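Local coordinates for pollen-specific leucine-rich repeat extensin-like protein 1 (Arabidopsis thaliana, PDB 6TME) that probably binds secreted peptide signals through its leucine-rich repeats and links them to the cell wall during pollen tube growth, at residues E177-P181 against R198-T202; A47-Q52 against G71-Y77. All blocks are in the same frame, centred on the assembly; numbering follows the deposited sequence.

Interaction 1 (E177-P181 against R198-T202). With EDO (1,2-ethanediol), chain U.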
loop_
_atom_site.group_PDB
_atom_site.type_symbol
_atom_site.label_atom_id
_atom_site.label_comp_id
_atom_site.label_asym_id
_atom_site.label_seq_id
_atom_site.Cartn_x
_atom_site.Cartn_y
_atom_site.Cartn_z
ATOM N N GLU A 177 -12.210 -1.150 8.855
ATOM C CA GLU A 177 -12.051 -2.213 9.844
ATOM C C GLU A 177 -12.801 -3.457 9.388
ATOM O O GLU A 177 -13.486 -3.462 8.360
ATOM C CB GLU A 177 -12.540 -1.737 11.211
ATOM C CG GLU A 177 -13.987 -1.310 11.193
ATOM C CD GLU A 177 -14.935 -2.471 11.433
ATOM O OE1 GLU A 177 -14.724 -3.201 12.437
ATOM O OE2 GLU A 177 -15.865 -2.657 10.601
ATOM N N GLY A 178 -12.686 -4.520 10.184
ATOM C CA GLY A 178 -13.316 -5.779 9.828
ATOM C C GLY A 178 -12.458 -6.602 8.883
ATOM O O GLY A 178 -11.258 -6.359 8.697
ATOM N N LYS A 179 -13.099 -7.595 8.274
ATOM C CA LYS A 179 -12.404 -8.519 7.392
ATOM C C LYS A 179 -12.071 -7.845 6.067
ATOM O O LYS A 179 -12.738 -6.902 5.624
ATOM C CB LYS A 179 -13.261 -9.762 7.115
ATOM C CG LYS A 179 -13.672 -10.543 8.352
ATOM C CD LYS A 179 -14.644 -11.676 8.000
ATOM C CE LYS A 179 -14.844 -12.613 9.187
ATOM N NZ LYS A 179 -15.711 -13.783 8.856
ATOM N N LEU A 180 -11.082 -8.362 5.428
ATOM C CA LEU A 180 -10.710 -7.921 4.093
ATOM C C LEU A 180 -11.417 -8.774 3.042
ATOM O O LEU A 180 -11.338 -10.004 3.102
ATOM C CB LEU A 180 -9.212 -8.027 3.923
ATOM C CG LEU A 180 -8.528 -7.290 2.804
ATOM C CD1 LEU A 180 -8.827 -5.827 2.998
ATOM C CD2 LEU A 180 -7.011 -7.580 2.882
ATOM N N PRO A 181 -12.110 -8.177 2.077
ATOM C CA PRO A 181 -12.785 -8.979 1.034
ATOM C C PRO A 181 -11.767 -9.735 0.204
ATOM O O PRO A 181 -10.965 -9.117 -0.516
ATOM C CB PRO A 181 -13.525 -7.929 0.186
ATOM C CG PRO A 181 -13.525 -6.666 1.017
ATOM C CD PRO A 181 -12.305 -6.731 1.892
ATOM N N ARG A 198 -7.857 -0.424 10.573
ATOM C CA ARG A 198 -8.143 -1.350 11.647
ATOM C C ARG A 198 -8.701 -2.658 11.099
ATOM O O ARG A 198 -9.561 -3.283 11.710
ATOM C CB ARG A 198 -9.086 -0.709 12.658
ATOM C CG ARG A 198 -8.436 0.422 13.427
ATOM C CD ARG A 198 -7.405 -0.144 14.434
ATOM N NE ARG A 198 -7.999 -0.349 15.761
ATOM C CZ ARG A 198 -7.322 -0.633 16.872
ATOM N NH1 ARG A 198 -6.004 -0.769 16.844
ATOM N NH2 ARG A 198 -7.974 -0.780 18.017
ATOM N N PHE A 199 -8.211 -3.095 9.941
ATOM C CA PHE A 199 -8.581 -4.407 9.424
ATOM C C PHE A 199 -8.141 -5.520 10.371
ATOM O O PHE A 199 -7.119 -5.419 11.060
ATOM C CB PHE A 199 -7.966 -4.638 8.047
ATOM C CG PHE A 199 -8.486 -3.699 6.995
ATOM C CD1 PHE A 199 -9.849 -3.633 6.723
ATOM C CD2 PHE A 199 -7.611 -2.878 6.281
ATOM C CE1 PHE A 199 -10.344 -2.746 5.747
ATOM C CE2 PHE A 199 -8.094 -1.995 5.313
ATOM C CZ PHE A 199 -9.461 -1.926 5.043
ATOM N N GLU A 200 -8.905 -6.608 10.359
ATOM C CA GLU A 200 -8.721 -7.732 11.268
ATOM C C GLU A 200 -8.780 -9.053 10.502
ATOM O O GLU A 200 -8.977 -9.099 9.283
ATOM C CB GLU A 200 -9.775 -7.715 12.379
ATOM C CG GLU A 200 -9.401 -6.860 13.578
ATOM C CD GLU A 200 -10.170 -7.257 14.848
ATOM O OE1 GLU A 200 -11.370 -7.616 14.739
ATOM O OE2 GLU A 200 -9.561 -7.233 15.950
ATOM N N SER A 201 -8.603 -10.138 11.245
ATOM C CA SER A 201 -8.599 -11.493 10.708
ATOM C C SER A 201 -7.545 -11.705 9.632
ATOM O O SER A 201 -6.518 -11.020 9.618
ATOM C CB SER A 201 -9.974 -11.878 10.181
ATOM O OG SER A 201 -10.686 -12.535 11.210
ATOM N N THR A 202 -7.779 -12.677 8.756
ATOM C CA THR A 202 -6.689 -13.302 8.032
ATOM C C THR A 202 -6.366 -12.558 6.755
ATOM O O THR A 202 -7.166 -11.771 6.240
ATOM C CB THR A 202 -6.993 -14.767 7.686
ATOM O OG1 THR A 202 -8.185 -14.860 6.900
ATOM C CG2 THR A 202 -7.143 -15.577 8.929
HETATM C C1 EDO U . -3.642 -0.975 19.811
HETATM O O1 EDO U . -2.988 -2.121 19.236
HETATM C C2 EDO U . -4.605 -1.393 20.923
HETATM O O2 EDO U . -5.832 -1.859 20.342
HETATM O O HOH W 1 -9.060 -9.817 6.786
#
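Phe199 packs its ring against the backbone of Glu177 and Gly178 and the side chain of Leu180. Starting at its root, CB of Phe199 sits 3.8 Å from Gly178 O. CG stands anti to the carbonyl carbon (chi1 -65°), which turns the ring to the face of the sheet away from the Glu177 and Arg198 side chains, beside strand 175-178. There CD1 passes Gly178 O, which lies at the ring edge in its plane, and CE1 comes within 4.0 Å of Glu177 N. Leu180 CD1 lies over one ring face as a CH-pi contact, 4.3 Å from the Phe199 ring centroid and almost on the ring normal. Phe176, Phe222 and Ile171 also touch this ring, and Leu180 meets Phe222 too.

Along the parallel strands, Glu200 N donates to Gly178 O at 2.9 Å with an N-H...O angle of 164°. Phe199 N, in turn, is bound by Asn220 OD1. Where the strands part, a water accepts from Leu180 N and donates to Glu200 O and Thr202 O, so it links the two backbones where they no longer bond directly (Leu180 N to Glu200 O, 4.5 Å). Gly178 has backbone angles at which a CB would press on Glu177 O. On the other face, Glu177 and Arg198 touch through their CB atoms, 3.9 Å apart, while their charged ends lead away. The chemistry is thus split: aromatic and aliphatic groups fill the interior of the repeat stack, and the charged side chains lie on its exposed surface.

Interaction 2 (A47-Q52 against G71-Y77)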
loop_
_atom_site.group_PDB
_atom_site.type_symbol
_atom_site.label_atom_id
_atom_site.label_comp_id
_atom_site.label_asym_id
_atom_site.label_seq_id
_atom_site.Cartn_x
_atom_site.Cartn_y
_atom_site.Cartn_z
ATOM N N ALA A 47 -22.350 17.166 -13.972
ATOM C CA ALA A 47 -21.174 17.437 -13.146
ATOM C C ALA A 47 -21.418 18.617 -12.225
ATOM O O ALA A 47 -20.977 18.606 -11.068
ATOM C CB ALA A 47 -19.936 17.693 -14.006
ATOM N N TYR A 48 -22.112 19.646 -12.727
ATOM C CA TYR A 48 -22.401 20.833 -11.929
ATOM C C TYR A 48 -23.201 20.467 -10.684
ATOM O O TYR A 48 -22.885 20.911 -9.576
ATOM C CB TYR A 48 -23.172 21.864 -12.769
ATOM C CG TYR A 48 -23.660 23.050 -11.955
ATOM C CD1 TYR A 48 -22.778 24.061 -11.575
ATOM C CD2 TYR A 48 -24.990 23.144 -11.531
ATOM C CE1 TYR A 48 -23.196 25.134 -10.837
ATOM C CE2 TYR A 48 -25.422 24.224 -10.779
ATOM C CZ TYR A 48 -24.514 25.218 -10.434
ATOM O OH TYR A 48 -24.895 26.300 -9.667
ATOM N N ILE A 49 -24.261 19.678 -10.860
ATOM C CA ILE A 49 -25.092 19.259 -9.733
ATOM C C ILE A 49 -24.265 18.456 -8.720
ATOM O O ILE A 49 -24.316 18.706 -7.505
ATOM C CB ILE A 49 -26.301 18.463 -10.257
ATOM C CG1 ILE A 49 -27.251 19.390 -11.038
ATOM C CG2 ILE A 49 -27.023 17.730 -9.108
ATOM C CD1 ILE A 49 -28.243 18.643 -11.988
ATOM N N ALA A 50 -23.480 17.489 -9.211
ATOM C CA ALA A 50 -22.580 16.718 -8.355
ATOM C C ALA A 50 -21.680 17.618 -7.520
ATOM O O ALA A 50 -21.567 17.447 -6.294
ATOM C CB ALA A 50 -21.727 15.778 -9.206
ATOM N N LEU A 51 -21.029 18.588 -8.166
ATOM C CA LEU A 51 -20.030 19.366 -7.440
ATOM C C LEU A 51 -20.686 20.338 -6.478
ATOM O O LEU A 51 -20.142 20.600 -5.401
ATOM C CB LEU A 51 -19.111 20.102 -8.409
ATOM C CG LEU A 51 -18.225 19.185 -9.246
ATOM C CD1 LEU A 51 -17.651 19.962 -10.454
ATOM C CD2 LEU A 51 -17.125 18.529 -8.409
ATOM N N GLN A 52 -21.855 20.882 -6.843
ATOM C CA GLN A 52 -22.570 21.755 -5.914
ATOM C C GLN A 52 -23.137 20.965 -4.733
ATOM O O GLN A 52 -23.169 21.479 -3.608
ATOM C CB GLN A 52 -23.694 22.534 -6.625
ATOM C CG GLN A 52 -23.225 23.676 -7.558
ATOM C CD GLN A 52 -22.362 24.698 -6.833
ATOM O OE1 GLN A 52 -22.638 25.042 -5.692
ATOM N NE2 GLN A 52 -21.313 25.184 -7.492
ATOM N N GLY A 71 -21.194 28.800 -10.610
ATOM C CA GLY A 71 -21.569 28.890 -11.999
ATOM C C GLY A 71 -21.359 27.592 -12.752
ATOM O O GLY A 71 -20.717 26.657 -12.268
ATOM N N PRO A 72 -21.870 27.528 -13.984
ATOM C CA PRO A 72 -21.901 26.259 -14.724
ATOM C C PRO A 72 -20.616 25.904 -15.461
ATOM O O PRO A 72 -20.572 24.851 -16.110
ATOM C CB PRO A 72 -23.046 26.493 -15.717
ATOM C CG PRO A 72 -22.918 27.962 -16.026
ATOM C CD PRO A 72 -22.515 28.621 -14.728
ATOM N N ASP A 73 -19.570 26.730 -15.401
ATOM C CA ASP A 73 -18.268 26.362 -15.965
ATOM C C ASP A 73 -17.478 25.479 -14.985
ATOM O O ASP A 73 -16.487 25.889 -14.373
ATOM C CB ASP A 73 -17.490 27.614 -16.326
ATOM C CG ASP A 73 -16.230 27.300 -17.102
ATOM O OD1 ASP A 73 -16.113 26.150 -17.593
ATOM O OD2 ASP A 73 -15.357 28.195 -17.200
ATOM N N VAL A 74 -17.908 24.218 -14.875
ATOM C CA VAL A 74 -17.290 23.301 -13.908
ATOM C C VAL A 74 -15.795 23.107 -14.175
ATOM O O VAL A 74 -15.008 22.921 -13.233
ATOM C CB VAL A 74 -18.031 21.944 -13.895
ATOM C CG1 VAL A 74 -19.365 22.081 -13.212
ATOM C CG2 VAL A 74 -18.212 21.405 -15.307
ATOM N N CYS A 75 -15.381 23.165 -15.443
ATOM C CA CYS A 75 -13.993 22.919 -15.805
ATOM C C CYS A 75 -13.035 23.933 -15.206
ATOM O O CYS A 75 -11.836 23.646 -15.094
ATOM C CB CYS A 75 -13.865 22.896 -17.334
ATOM S SG CYS A 75 -14.756 21.508 -18.071
ATOM N N SER A 76 -13.530 25.095 -14.816
ATOM C CA SER A 76 -12.696 26.093 -14.178
ATOM C C SER A 76 -12.677 25.975 -12.656
ATOM O O SER A 76 -11.910 26.703 -12.007
ATOM C CB SER A 76 -13.174 27.491 -14.592
ATOM O OG SER A 76 -14.542 27.643 -14.261
ATOM N N TYR A 77 -13.503 25.097 -12.071
ATOM C CA TYR A 77 -13.434 24.822 -10.634
ATOM C C TYR A 77 -12.054 24.308 -10.230
ATOM O O TYR A 77 -11.469 23.452 -10.899
ATOM C CB TYR A 77 -14.469 23.770 -10.225
ATOM C CG TYR A 77 -15.899 24.194 -10.228
ATOM C CD1 TYR A 77 -16.317 25.361 -10.877
ATOM C CD2 TYR A 77 -16.845 23.432 -9.577
ATOM C CE1 TYR A 77 -17.647 25.747 -10.867
ATOM C CE2 TYR A 77 -18.172 23.794 -9.556
ATOM C CZ TYR A 77 -18.572 24.962 -10.201
ATOM O OH TYR A 77 -19.908 25.319 -10.172
HETATM O O HOH W 2 -23.417 28.129 -8.490
#
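Tyr48 and Tyr77 meet at an oblique angle, with Tyr77 OH at the edge of the Tyr48 ring, 3.4 Å from CE1. CG of Tyr48 is anti to the backbone N (chi1 173°), which carries the ring off the helix toward Gly71 and Pro72. One face of that ring is backed by Gln52 CG, a helical turn further on. The Gln52 amide stands at a right angle to the Tyr77 ring, yet Tyr77 OH lies in the amide plane and accepts from Gln52 NE2 at 3.0 Å; Trp69 O is another acceptor for NE2. The same hydroxyl donates to Gly71 O at 2.6 Å, in the carbonyl plane, so two bonds fix its position. A phenylalanine in place of Tyr77 would probably leave Gly71 O without this donor and the Gln52 amide with one acceptor fewer, freeing the loop to shift.

Nearer the root of the Tyr77 ring, Leu51 and Tyr77 run past each other in opposite directions, with Leu51 CD1 3.7 Å from Tyr77 CD2. Val74 CG1 fits between Tyr48 and Leu51, 3.5 Å from Tyr48 CA and also touching Leu51 CD1. A water joins Tyr48 OH to Gly71 N. Trp69 stacks on Tyr77, and the Cys75-Cys82 disulfide ties the loop to strand 80-85. A helix packed on a disulfide-bonded loop in this way is characteristic of the N-terminal capping domain of plant leucine-rich repeat proteins.

Interaction 2 comes first along the chain and closes before interaction 1 opens. Their centres are 37 Å apart and their nearest atoms about 26 Å, so they do not touch and share no helix or strand. Interaction 2 joins helix 43-56 to the loop before strand 80-85, at the N-terminal end of the solenoid, where its side chains lie on strand 92-98. Interaction 1 pairs strands 175-178 and 198-201, in the separate parallel sheet that also holds 221-224 and 245-247, much nearer the middle of the chain. One contact therefore builds the N-terminal cap, which packs on strand 92-98, while the other joins successive coils of the repeat body.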